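Local coordinates for DltD domain-containing protein (PDB 7D78) that acts as a thioesterase that probably closes polyketide chains into medium-ring lactones and releases them, at residues P97-D102 against N229-I234; L160-A165 against I202-S207; R177-Q182 against A235-Q240; P192-K197 against I213-F218. All blocks are in the same frame, centred on the assembly; numbering follows the deposited sequence.

Contact 1 of 4, residues P97-D102 against N229-I234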
loop_
_atom_site.group_PDB
_atom_site.type_symbol
_atom_site.label_atom_id
_atom_site.label_comp_id
_atom_site.label_asym_id
_atom_site.label_seq_id
_atom_site.Cartn_x
_atom_site.Cartn_y
_atom_site.Cartn_z
ATOM N N PRO A 97 15.685 2.763 2.468
ATOM C CA PRO A 97 16.603 2.049 3.367
ATOM C C PRO A 97 16.752 0.554 3.059
ATOM O O PRO A 97 15.879 -0.053 2.436
ATOM C CB PRO A 97 15.981 2.254 4.765
ATOM C CG PRO A 97 14.629 2.753 4.552
ATOM C CD PRO A 97 14.569 3.399 3.190
ATOM N N LYS A 98 17.882 -0.009 3.481
ATOM C CA LYS A 98 18.207 -1.392 3.171
ATOM C C LYS A 98 17.267 -2.344 3.904
ATOM O O LYS A 98 16.883 -2.097 5.048
ATOM C CB LYS A 98 19.664 -1.677 3.546
ATOM C CG LYS A 98 20.662 -0.818 2.758
ATOM C CD LYS A 98 20.718 -1.274 1.326
ATOM C CE LYS A 98 21.284 -0.186 0.405
ATOM N NZ LYS A 98 21.249 -0.659 -1.006
ATOM N N ASN A 99 16.884 -3.424 3.219
ATOM C CA ASN A 99 16.016 -4.466 3.775
ATOM C C ASN A 99 14.745 -3.886 4.378
ATOM O O ASN A 99 14.281 -4.318 5.437
ATOM C CB ASN A 99 16.767 -5.315 4.802
ATOM C CG ASN A 99 18.077 -5.818 4.256
ATOM O OD1 ASN A 99 19.109 -5.153 4.387
ATOM N ND2 ASN A 99 18.041 -6.977 3.587
ATOM N N LEU A 100 14.171 -2.906 3.687
ATOM C CA LEU A 100 12.828 -2.415 3.982
ATOM C C LEU A 100 11.901 -3.115 2.994
ATOM O O LEU A 100 11.854 -2.761 1.815
ATOM C CB LEU A 100 12.761 -0.895 3.875
ATOM C CG LEU A 100 11.381 -0.208 3.975
ATOM C CD1 LEU A 100 10.443 -0.913 4.920
ATOM C CD2 LEU A 100 11.534 1.243 4.413
ATOM N N ILE A 101 11.151 -4.099 3.465
ATOM C CA ILE A 101 10.388 -4.962 2.568
ATOM C C ILE A 101 8.981 -4.391 2.416
ATOM O O ILE A 101 8.152 -4.492 3.325
ATOM C CB ILE A 101 10.370 -6.406 3.071
ATOM C CG1 ILE A 101 11.766 -7.013 2.906
ATOM C CG2 ILE A 101 9.350 -7.231 2.307
ATOM C CD1 ILE A 101 12.037 -8.158 3.822
ATOM N N ASP A 102 8.722 -3.773 1.261
ATOM C CA ASP A 102 7.435 -3.171 0.930
ATOM C C ASP A 102 6.840 -4.051 -0.156
ATOM O O ASP A 102 7.242 -3.946 -1.326
ATOM C CB ASP A 102 7.599 -1.727 0.447
ATOM C CG ASP A 102 6.277 -1.032 0.197
ATOM O OD1 ASP A 102 5.228 -1.701 0.175
ATOM O OD2 ASP A 102 6.292 0.208 0.030
ATOM N N ASN A 229 25.929 -10.211 -0.115
ATOM C CA ASN A 229 25.051 -9.118 0.274
ATOM C C ASN A 229 23.781 -9.603 0.969
ATOM O O ASN A 229 22.881 -8.797 1.226
ATOM C CB ASN A 229 24.722 -8.255 -0.949
ATOM C CG ASN A 229 25.893 -7.361 -1.371
ATOM O OD1 ASN A 229 26.505 -6.679 -0.540
ATOM N ND2 ASN A 229 26.201 -7.357 -2.669
ATOM N N PHE A 230 23.695 -10.891 1.303
ATOM C CA PHE A 230 22.654 -11.342 2.218
ATOM C C PHE A 230 22.860 -10.710 3.593
ATOM O O PHE A 230 23.970 -10.713 4.130
ATOM C CB PHE A 230 22.647 -12.864 2.345
ATOM C CG PHE A 230 21.743 -13.361 3.449
ATOM C CD1 PHE A 230 20.361 -13.300 3.306
ATOM C CD2 PHE A 230 22.271 -13.854 4.635
ATOM C CE1 PHE A 230 19.519 -13.724 4.326
ATOM C CE2 PHE A 230 21.440 -14.285 5.658
ATOM C CZ PHE A 230 20.058 -14.222 5.502
ATOM N N ARG A 231 21.790 -10.161 4.165
ATOM C CA ARG A 231 21.855 -9.485 5.456
ATOM C C ARG A 231 20.694 -9.990 6.300
ATOM O O ARG A 231 19.535 -9.871 5.892
ATOM C CB ARG A 231 21.802 -7.957 5.283
ATOM C CG ARG A 231 22.906 -7.406 4.361
ATOM C CD ARG A 231 22.859 -5.882 4.215
ATOM N NE ARG A 231 21.674 -5.439 3.474
ATOM C CZ ARG A 231 21.620 -5.271 2.153
ATOM N NH1 ARG A 231 22.690 -5.506 1.396
ATOM N NH2 ARG A 231 20.481 -4.878 1.583
ATOM N N ASN A 232 20.995 -10.576 7.459
ATOM C CA ASN A 232 19.950 -11.194 8.281
ATOM C C ASN A 232 19.303 -10.148 9.195
ATOM O O ASN A 232 19.285 -10.249 10.422
ATOM C CB ASN A 232 20.519 -12.367 9.072
ATOM C CG ASN A 232 19.450 -13.135 9.828
ATOM O OD1 ASN A 232 18.276 -13.112 9.465
ATOM N ND2 ASN A 232 19.858 -13.827 10.885
ATOM N N LYS A 233 18.763 -9.113 8.555
ATOM C CA LYS A 233 18.124 -8.022 9.275
ATOM C C LYS A 233 17.106 -7.377 8.351
ATOM O O LYS A 233 17.269 -7.410 7.131
ATOM C CB LYS A 233 19.145 -6.973 9.749
ATOM C CG LYS A 233 19.971 -6.341 8.611
ATOM C CD LYS A 233 20.946 -5.260 9.124
ATOM C CE LYS A 233 21.697 -4.595 7.956
ATOM N NZ LYS A 233 22.617 -3.492 8.395
ATOM N N ILE A 234 16.044 -6.808 8.943
ATOM C CA ILE A 234 15.088 -5.997 8.197
ATOM C C ILE A 234 14.890 -4.675 8.923
ATOM O O ILE A 234 15.106 -4.561 10.132
ATOM C CB ILE A 234 13.720 -6.698 8.012
ATOM C CG1 ILE A 234 13.109 -7.050 9.388
ATOM C CG2 ILE A 234 13.861 -7.923 7.115
ATOM C CD1 ILE A 234 11.640 -7.466 9.338
HETATM O O HOH W 1 20.318 -8.367 1.910
#
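R231 presents the edge of its guanidinium group to the side-chain carbonyl of N99. R231 NE donates to N99 OD1 at 2.7 Å, with an N-H...O angle of 159°, meeting a lone pair in the carbonyl plane. A weak second bond runs from R231 NH2 to the same N99 OD1 at 3.1 Å, so one oxygen receives both N-H groups while the amide and guanidinium planes stand 71° apart. The other end of the amide is held too: N99 ND2 donates to N61 OD1 and to a water 3.2 Å away, which donates to N229 O. That water lies over one face of the R231 guanidinium. The aliphatic part of K98 lies over the opposite face, its chain bent at chi2 (-71°), bringing K98 CD to 3.6 Å from R231 NH2. A methionine in place of R231 would probably leave N99 OD1 without its two donors and the K98 chain without the flat surface it rests on.

Further out, N99 CB packs 3.2 Å from K233 O, a carbonyl that also accepts a hydrogen bond from N61 ND2, so N61 reaches both segments. N99 O makes a CA-H...O contact with I234 CA at 3.3 Å. The apolar pair I101 CD1 and I234 CG2 meets at 3.8 Å. The example illustrates how one asparagine can tie two irregular segments together: N99 sits in the type II beta turn P97-L100 that precedes helix 103-118 of the alpha/beta hydrolase fold, and joins it to the insertion between strands 150-156 and 259-264, probably the lid.

Contact 2 of 4, residues L160-A165 against I202-S207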
loop_
_atom_site.group_PDB
_atom_site.type_symbol
_atom_site.label_atom_id
_atom_site.label_comp_id
_atom_site.label_asym_id
_atom_site.label_seq_id
_atom_site.Cartn_x
_atom_site.Cartn_y
_atom_site.Cartn_z
ATOM N N LEU A 160 -0.095 -15.226 3.496
ATOM C CA LEU A 160 -1.224 -14.342 3.257
ATOM C C LEU A 160 -1.665 -13.528 4.464
ATOM O O LEU A 160 -2.595 -12.716 4.336
ATOM C CB LEU A 160 -2.413 -15.153 2.727
ATOM C CG LEU A 160 -2.128 -15.904 1.427
ATOM C CD1 LEU A 160 -3.182 -16.988 1.214
ATOM C CD2 LEU A 160 -2.115 -14.932 0.256
ATOM N N SER A 161 -1.040 -13.708 5.623
ATOM C CA SER A 161 -1.329 -12.897 6.799
ATOM C C SER A 161 -0.040 -12.765 7.600
ATOM O O SER A 161 0.897 -13.553 7.424
ATOM C CB SER A 161 -2.442 -13.511 7.662
ATOM O OG SER A 161 -2.063 -14.803 8.108
ATOM N N PHE A 162 0.001 -11.761 8.484
ATOM C CA PHE A 162 1.269 -11.388 9.114
ATOM C C PHE A 162 1.157 -11.025 10.590
ATOM O O PHE A 162 2.054 -11.355 11.372
ATOM C CB PHE A 162 1.897 -10.237 8.323
ATOM C CG PHE A 162 2.124 -10.590 6.885
ATOM C CD1 PHE A 162 3.252 -11.319 6.514
ATOM C CD2 PHE A 162 1.167 -10.294 5.927
ATOM C CE1 PHE A 162 3.452 -11.704 5.199
ATOM C CE2 PHE A 162 1.354 -10.670 4.607
ATOM C CZ PHE A 162 2.502 -11.372 4.243
ATOM N N TYR A 163 0.083 -10.346 10.979
ATOM C CA TYR A 163 -0.082 -9.869 12.344
ATOM C C TYR A 163 -0.857 -10.880 13.182
ATOM O O TYR A 163 -1.891 -11.391 12.748
ATOM C CB TYR A 163 -0.823 -8.531 12.349
ATOM C CG TYR A 163 0.073 -7.329 12.172
ATOM C CD1 TYR A 163 0.519 -6.941 10.910
ATOM C CD2 TYR A 163 0.468 -6.570 13.274
ATOM C CE1 TYR A 163 1.342 -5.830 10.752
ATOM C CE2 TYR A 163 1.273 -5.460 13.129
ATOM C CZ TYR A 163 1.710 -5.091 11.866
ATOM O OH TYR A 163 2.521 -3.990 11.742
ATOM N N GLN A 164 -0.361 -11.154 14.385
ATOM C CA GLN A 164 -1.173 -11.751 15.435
ATOM C C GLN A 164 -1.877 -10.617 16.164
ATOM O O GLN A 164 -1.231 -9.645 16.566
ATOM C CB GLN A 164 -0.309 -12.565 16.408
ATOM C CG GLN A 164 0.295 -13.828 15.777
ATOM C CD GLN A 164 1.305 -14.520 16.685
ATOM O OE1 GLN A 164 1.340 -14.284 17.886
ATOM N NE2 GLN A 164 2.136 -15.371 16.103
ATOM N N ALA A 165 -3.197 -10.737 16.332
ATOM C CA ALA A 165 -3.974 -9.597 16.815
ATOM C C ALA A 165 -3.494 -9.104 18.175
ATOM O O ALA A 165 -3.518 -7.897 18.442
ATOM C CB ALA A 165 -5.461 -9.958 16.874
ATOM N N ILE A 202 5.544 -8.627 15.291
ATOM C CA ILE A 202 4.149 -8.695 14.846
ATOM C C ILE A 202 3.597 -10.114 14.872
ATOM O O ILE A 202 2.384 -10.298 14.671
ATOM C CB ILE A 202 3.959 -8.079 13.440
ATOM C CG1 ILE A 202 4.655 -8.911 12.369
ATOM C CG2 ILE A 202 4.472 -6.630 13.400
ATOM C CD1 ILE A 202 4.354 -8.423 10.928
ATOM N N GLY A 203 4.438 -11.114 15.116
ATOM C CA GLY A 203 3.976 -12.492 15.156
ATOM C C GLY A 203 3.827 -13.170 13.809
ATOM O O GLY A 203 2.966 -14.043 13.658
ATOM N N MET A 204 4.655 -12.820 12.824
ATOM C CA MET A 204 4.453 -13.343 11.477
ATOM C C MET A 204 5.198 -14.656 11.278
ATOM O O MET A 204 6.199 -14.933 11.946
ATOM C CB MET A 204 4.914 -12.329 10.420
ATOM C CG MET A 204 6.399 -11.984 10.473
ATOM S SD MET A 204 6.981 -10.981 9.059
ATOM C CE MET A 204 7.122 -12.251 7.805
ATOM N N ALA A 205 4.682 -15.466 10.350
ATOM C CA ALA A 205 5.422 -16.582 9.750
ATOM C C ALA A 205 5.887 -17.600 10.790
ATOM O O ALA A 205 7.026 -18.072 10.758
ATOM C CB ALA A 205 6.608 -16.081 8.925
ATOM N N GLY A 206 4.998 -17.950 11.714
ATOM C CA GLY A 206 5.290 -18.981 12.689
ATOM C C GLY A 206 5.857 -18.487 13.995
ATOM O O GLY A 206 6.257 -19.313 14.825
ATOM N N SER A 207 5.888 -17.169 14.207
ATOM C CA SER A 207 6.451 -16.590 15.422
ATOM C C SER A 207 5.753 -17.140 16.657
ATOM O O SER A 207 4.525 -17.106 16.762
ATOM C CB SER A 207 6.324 -15.066 15.372
ATOM O OG SER A 207 6.658 -14.461 16.608
HETATM O O HOH W 2 2.022 -14.912 9.546
#
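I202 O takes one hydrogen bond, from Q164 N, and a weaker CA-H...O contact from Y163 CA. The bond from Q164 N to I202 O is 2.9 Å long, almost straight at 169° and nearly along the C=O axis. Beyond this backbone link the side chain of Q164, extended beyond CG (chi2 172°), runs past G203 far enough for Q164 NE2 to donate to S207 O at 3.0 Å, the acceptor lying in the amide plane. The absence of a side chain at G203 makes room for this: a beta carbon there would collide with Q164 CD, and the backbone angles alone already call for glycine.

On the apolar side I202 lies over a face of the Y163 ring, with I202 CB 3.9 Å from the centroid in a CH-pi contact and I202 CG2 3.4 Å from Y163 CE2. The hydroxyl of Y163 is hydrogen-bonded to Y239 O. M204 comes to F162 at the ring edge, M204 CE standing 4.2 Å from F162 CD1. A water accepts from A205 N and donates to S161 O, bridging the segments.

The pairing is a case of loop joined to loop: the chain following strand 150-156, where the lid of an alpha/beta hydrolase commonly begins, is fastened to a later segment carrying the type I' turn M204-S207. M204 there comes near a probable Ser-His-Asp triad without touching it.

Contact 3 of 4, residues R177-Q182 against A235-Q240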
loop_
_atom_site.group_PDB
_atom_site.type_symbol
_atom_site.label_atom_id
_atom_site.label_comp_id
_atom_site.label_asym_id
_atom_site.label_seq_id
_atom_site.Cartn_x
_atom_site.Cartn_y
_atom_site.Cartn_z
ATOM N N ARG A 177 7.309 4.972 17.427
ATOM C CA ARG A 177 8.520 5.398 18.127
ATOM C C ARG A 177 9.743 5.373 17.210
ATOM O O ARG A 177 10.603 6.263 17.291
ATOM C CB ARG A 177 8.712 4.536 19.374
ATOM C CG ARG A 177 7.652 4.889 20.396
ATOM C CD ARG A 177 7.558 3.926 21.549
ATOM N NE ARG A 177 6.712 4.489 22.598
ATOM C CZ ARG A 177 6.329 3.823 23.678
ATOM N NH1 ARG A 177 6.699 2.557 23.842
ATOM N NH2 ARG A 177 5.568 4.424 24.590
ATOM N N ASP A 178 9.823 4.397 16.301
ATOM C CA ASP A 178 10.911 4.410 15.327
ATOM C C ASP A 178 10.825 5.624 14.404
ATOM O O ASP A 178 11.857 6.213 14.048
ATOM C CB ASP A 178 10.919 3.120 14.504
ATOM C CG ASP A 178 11.959 3.158 13.392
ATOM O OD1 ASP A 178 13.162 3.308 13.702
ATOM O OD2 ASP A 178 11.585 3.043 12.206
ATOM N N ARG A 179 9.610 6.023 14.001
ATOM C CA ARG A 179 9.486 7.257 13.217
ATOM C C ARG A 179 10.008 8.456 14.000
ATOM O O ARG A 179 10.743 9.295 13.464
ATOM C CB ARG A 179 8.031 7.512 12.804
ATOM C CG ARG A 179 7.356 6.418 11.997
ATOM C CD ARG A 179 6.030 6.942 11.442
ATOM N NE ARG A 179 6.269 7.812 10.294
ATOM C CZ ARG A 179 6.226 7.395 9.030
ATOM N NH1 ARG A 179 5.926 6.127 8.762
ATOM N NH2 ARG A 179 6.472 8.245 8.042
ATOM N N GLN A 180 9.617 8.561 15.273
ATOM C CA GLN A 180 10.081 9.666 16.105
ATOM C C GLN A 180 11.605 9.663 16.214
ATOM O O GLN A 180 12.248 10.718 16.118
ATOM C CB GLN A 180 9.430 9.580 17.486
ATOM C CG GLN A 180 7.904 9.713 17.481
ATOM C CD GLN A 180 7.286 9.456 18.856
ATOM O OE1 GLN A 180 7.283 8.319 19.340
ATOM N NE2 GLN A 180 6.760 10.508 19.490
ATOM N N SER A 181 12.198 8.484 16.401
ATOM C CA SER A 181 13.659 8.370 16.443
ATOM C C SER A 181 14.296 8.801 15.124
ATOM O O SER A 181 15.311 9.510 15.118
ATOM C CB SER A 181 14.053 6.925 16.796
ATOM O OG SER A 181 15.423 6.672 16.547
ATOM N N GLN A 182 13.711 8.392 13.990
ATOM C CA GLN A 182 14.250 8.800 12.695
ATOM C C GLN A 182 14.175 10.313 12.514
ATOM O O GLN A 182 15.123 10.931 12.021
ATOM C CB GLN A 182 13.502 8.091 11.561
ATOM C CG GLN A 182 13.835 6.609 11.430
ATOM C CD GLN A 182 13.365 6.045 10.115
ATOM O OE1 GLN A 182 13.567 6.654 9.063
ATOM N NE2 GLN A 182 12.703 4.894 10.165
ATOM N N ALA A 235 14.458 -3.670 8.167
ATOM C CA ALA A 235 13.970 -2.443 8.784
ATOM C C ALA A 235 12.649 -2.718 9.494
ATOM O O ALA A 235 11.748 -3.339 8.921
ATOM C CB ALA A 235 13.776 -1.353 7.730
ATOM N N LEU A 236 12.530 -2.252 10.742
ATOM C CA LEU A 236 11.260 -2.370 11.455
ATOM C C LEU A 236 10.092 -1.799 10.648
ATOM O O LEU A 236 8.970 -2.322 10.720
ATOM C CB LEU A 236 11.353 -1.667 12.818
ATOM C CG LEU A 236 10.160 -1.857 13.766
ATOM C CD1 LEU A 236 10.269 -3.193 14.560
ATOM C CD2 LEU A 236 10.054 -0.673 14.717
ATOM N N GLN A 237 10.333 -0.743 9.860
ATOM C CA GLN A 237 9.242 -0.126 9.104
ATOM C C GLN A 237 8.610 -1.081 8.101
ATOM O O GLN A 237 7.518 -0.788 7.597
ATOM C CB GLN A 237 9.733 1.130 8.383
ATOM C CG GLN A 237 9.984 2.315 9.323
ATOM C CD GLN A 237 8.755 2.678 10.166
ATOM O OE1 GLN A 237 7.622 2.629 9.684
ATOM N NE2 GLN A 237 8.986 3.049 11.429
ATOM N N THR A 238 9.278 -2.196 7.786
ATOM C CA THR A 238 8.668 -3.303 7.050
ATOM C C THR A 238 7.295 -3.603 7.623
ATOM O O THR A 238 6.328 -3.793 6.878
ATOM C CB THR A 238 9.541 -4.561 7.133
ATOM O OG1 THR A 238 10.813 -4.307 6.531
ATOM C CG2 THR A 238 8.856 -5.767 6.447
ATOM N N TYR A 239 7.199 -3.619 8.957
ATOM C CA TYR A 239 5.945 -3.986 9.597
ATOM C C TYR A 239 4.851 -2.958 9.330
ATOM O O TYR A 239 3.665 -3.300 9.358
ATOM C CB TYR A 239 6.176 -4.167 11.093
ATOM C CG TYR A 239 7.157 -5.277 11.414
ATOM C CD1 TYR A 239 7.250 -6.413 10.606
ATOM C CD2 TYR A 239 7.987 -5.191 12.525
ATOM C CE1 TYR A 239 8.160 -7.441 10.910
ATOM C CE2 TYR A 239 8.885 -6.198 12.837
ATOM C CZ TYR A 239 8.965 -7.319 12.041
ATOM O OH TYR A 239 9.869 -8.307 12.381
ATOM N N GLN A 240 5.223 -1.695 9.098
ATOM C CA GLN A 240 4.234 -0.706 8.679
ATOM C C GLN A 240 3.676 -1.048 7.298
ATOM O O GLN A 240 2.460 -0.981 7.072
ATOM C CB GLN A 240 4.858 0.690 8.683
ATOM C CG GLN A 240 3.927 1.797 8.180
ATOM C CD GLN A 240 2.723 1.995 9.082
ATOM O OE1 GLN A 240 1.632 1.456 8.832
ATOM N NE2 GLN A 240 2.915 2.752 10.144
HETATM O O HOH W 3 12.783 0.934 10.735
HETATM O O HOH W 4 5.324 3.810 10.752
#
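Q237 and D178 bring two flat groups almost into one plane, the amide and the carboxylate lying 17° apart. Through them helix 168-183, in the insertion after strand 150-156 where alpha/beta hydrolases commonly carry their lid, packs on the type I beta turn A235-T238 leading into helix 238-244. Edge meets edge: Q237 NE2 donates to D178 OD2 at 2.7 Å, nearly straight at 173°, on the anti lone pair of OD2. Q182, a turn further along the helix, comes from another direction, its amide NE2 reaching D178 OD2 at 3.0 Å from above the carboxylate plane. The R179 guanidinium has a water in its plane at the edge. This water accepts from R179 NH1 and Q240 NE2 and donates to Q237 OE1 at 2.8 Å, so both ends of the Q237 amide are engaged.

A bend at chi2 (-56°) folds the Q237 side chain so that its amide faces the carboxylate. A second water donates to D178 OD2 and accepts from Q237 N, giving that oxygen three donors, while D178 OD1 accepts from F189 N. The neutral donors round the D178 carboxylate probably spread its negative charge. The R179 chain, bent at chi3, carries its guanidinium toward the subunit interface, where it forms salt bridges with D112 and E108 of the second subunit.

Apolar contact is slight, with L236 CD2 3.9 Å from D178 CB. Within the turn, A235 O accepts from both T238 N and T238 OG1, the hydroxyl lying 2.7 Å from A235 O.

Contact 4 of 4, residues P192-K197 against I213-F218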
loop_
_atom_site.group_PDB
_atom_site.type_symbol
_atom_site.label_atom_id
_atom_site.label_comp_id
_atom_site.label_asym_id
_atom_site.label_seq_id
_atom_site.Cartn_x
_atom_site.Cartn_y
_atom_site.Cartn_z
ATOM N N PRO A 192 16.679 -8.633 13.331
ATOM C CA PRO A 192 16.510 -9.897 12.615
ATOM C C PRO A 192 15.034 -10.200 12.448
ATOM O O PRO A 192 14.251 -9.982 13.383
ATOM C CB PRO A 192 17.185 -10.936 13.535
ATOM C CG PRO A 192 17.938 -10.153 14.553
ATOM C CD PRO A 192 17.231 -8.840 14.683
ATOM N N PRO A 193 14.610 -10.679 11.274
ATOM C CA PRO A 193 13.189 -11.026 11.094
ATOM C C PRO A 193 12.708 -12.114 12.040
ATOM O O PRO A 193 11.492 -12.244 12.246
ATOM C CB PRO A 193 13.107 -11.503 9.635
ATOM C CG PRO A 193 14.440 -11.244 9.020
ATOM C CD PRO A 193 15.431 -10.948 10.079
ATOM N N PHE A 194 13.621 -12.925 12.584
ATOM C CA PHE A 194 13.294 -13.961 13.558
ATOM C C PHE A 194 14.416 -14.014 14.587
ATOM O O PHE A 194 15.580 -14.205 14.220
ATOM C CB PHE A 194 13.118 -15.331 12.882
ATOM C CG PHE A 194 12.125 -15.325 11.745
ATOM C CD1 PHE A 194 12.534 -15.052 10.456
ATOM C CD2 PHE A 194 10.782 -15.598 11.975
ATOM C CE1 PHE A 194 11.628 -15.037 9.407
ATOM C CE2 PHE A 194 9.869 -15.584 10.928
ATOM C CZ PHE A 194 10.300 -15.304 9.641
ATOM N N ASN A 195 14.077 -13.824 15.862
ATOM C CA ASN A 195 15.083 -13.930 16.912
ATOM C C ASN A 195 15.253 -15.395 17.315
ATOM O O ASN A 195 14.575 -16.290 16.802
ATOM C CB ASN A 195 14.726 -13.032 18.104
ATOM C CG ASN A 195 13.473 -13.482 18.857
ATOM O OD1 ASN A 195 13.077 -14.643 18.820
ATOM N ND2 ASN A 195 12.846 -12.539 19.553
ATOM N N SER A 196 16.163 -15.641 18.263
ATOM C CA SER A 196 16.484 -17.009 18.659
ATOM C C SER A 196 15.291 -17.753 19.246
ATOM O O SER A 196 15.281 -18.989 19.233
ATOM C CB SER A 196 17.631 -17.006 19.667
ATOM O OG SER A 196 17.219 -16.344 20.843
ATOM N N LYS A 197 14.293 -17.048 19.777
ATOM C CA LYS A 197 13.072 -17.744 20.156
ATOM C C LYS A 197 12.151 -17.981 18.962
ATOM O O LYS A 197 11.044 -18.501 19.145
ATOM C CB LYS A 197 12.326 -16.973 21.248
ATOM C CG LYS A 197 13.065 -16.895 22.582
ATOM C CD LYS A 197 12.265 -16.116 23.617
ATOM C CE LYS A 197 12.206 -14.622 23.294
ATOM N NZ LYS A 197 13.489 -13.918 23.592
ATOM N N ILE A 213 11.040 -20.814 14.856
ATOM C CA ILE A 213 12.359 -21.338 15.201
ATOM C C ILE A 213 13.053 -21.875 13.960
ATOM O O ILE A 213 14.259 -21.675 13.767
ATOM C CB ILE A 213 12.248 -22.415 16.297
ATOM C CG1 ILE A 213 11.736 -21.796 17.597
ATOM C CG2 ILE A 213 13.598 -23.076 16.526
ATOM C CD1 ILE A 213 10.952 -22.757 18.471
ATOM N N GLU A 214 12.306 -22.558 13.090
ATOM C CA GLU A 214 12.907 -23.052 11.859
ATOM C C GLU A 214 13.344 -21.902 10.958
ATOM O O GLU A 214 14.386 -21.986 10.296
ATOM C CB GLU A 214 11.928 -23.971 11.134
ATOM C CG GLU A 214 12.494 -24.571 9.873
ATOM C CD GLU A 214 11.477 -25.414 9.132
ATOM O OE1 GLU A 214 10.342 -25.578 9.646
ATOM O OE2 GLU A 214 11.821 -25.910 8.037
ATOM N N ALA A 215 12.563 -20.818 10.916
ATOM C CA ALA A 215 12.966 -19.658 10.121
ATOM C C ALA A 215 14.217 -19.015 10.703
ATOM O O ALA A 215 15.139 -18.647 9.965
ATOM C CB ALA A 215 11.819 -18.645 10.049
ATOM N N TYR A 216 14.256 -18.870 12.028
ATOM C CA TYR A 216 15.457 -18.390 12.700
ATOM C C TYR A 216 16.689 -19.188 12.271
ATOM O O TYR A 216 17.703 -18.614 11.857
ATOM C CB TYR A 216 15.258 -18.464 14.215
ATOM C CG TYR A 216 16.547 -18.342 14.995
ATOM C CD1 TYR A 216 17.225 -17.123 15.066
ATOM C CD2 TYR A 216 17.095 -19.439 15.651
ATOM C CE1 TYR A 216 18.405 -17.002 15.767
ATOM C CE2 TYR A 216 18.278 -19.326 16.361
ATOM C CZ TYR A 216 18.926 -18.106 16.413
ATOM O OH TYR A 216 20.100 -17.980 17.115
ATOM N N GLY A 217 16.613 -20.521 12.351
ATOM C CA GLY A 217 17.755 -21.336 11.961
ATOM C C GLY A 217 18.103 -21.184 10.494
ATOM O O GLY A 217 19.277 -21.103 10.127
ATOM N N PHE A 218 17.085 -21.132 9.637
ATOM C CA PHE A 218 17.308 -20.980 8.205
ATOM C C PHE A 218 17.995 -19.656 7.887
ATOM O O PHE A 218 18.940 -19.607 7.092
ATOM C CB PHE A 218 15.966 -21.086 7.492
ATOM C CG PHE A 218 16.041 -20.924 6.014
ATOM C CD1 PHE A 218 16.570 -21.927 5.218
ATOM C CD2 PHE A 218 15.533 -19.790 5.413
ATOM C CE1 PHE A 218 16.619 -21.793 3.848
ATOM C CE2 PHE A 218 15.560 -19.655 4.049
ATOM C CZ PHE A 218 16.116 -20.657 3.258
#
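A215 CB sits over the centre of the F194 ring, 3.4 Å from its centroid and only 2° off the normal, like a peg set upright on a plate. A second CH-pi contact runs in the other direction: S196 CA lies over the Y216 ring, 3.4 Å from that centroid, and S196 CB is 3.7 Å from Y216 CZ. A chi1 of 165°, which turns Y216 CG away from the backbone N, lays this ring alongside the N195-S196 backbone. With an alanine at Y216, S196 CA is likely to lose the ring face it lies on and the loop to be freer to shift.

Apolar packing adds F194 CB, 4.0 Å from Y216 CB. Carbonyl groups also crowd the side chains, with N195 O 3.3 Å from Y216 CD1, F194 O at the ring edge and K197 O against I213 CG1.

Polar bonds belong to the loop itself, where N195 OD1 accepts from E199 N and, weakly, from K197 N.

F194 lies beside a bound glycerol and A215 near the probable catalytic triad, so this corner probably borders the active-site pocket. The loop leaving strand 190-191 runs along helix 210-220, whose A215 also touches M269 in another loop, while P193 packs on N232.

Overall arrangement
Contact 2 is buried within the chain, whereas contact 3, though its touching residues are largely covered, is peripheral and adjoins the second subunit; contacts 1 and 4 are partly buried and include exposed residues. All four involve the insertion between strands 150-156 and 259-264, but contact 1 alone ties it to the chain ahead of helix 103-118. Residues 229-240 form one continuous run shared by contacts 1 and 3, joined further by N99 O to A235 N and I101 N to T238 OG1. Y239 links contact 3 to contact 2, and F194 links contact 4 to contact 2. Charged and amide groups dominate contacts 1 and 3, backbone and apolar groups share contact 2, and CH-pi packing rules contact 4.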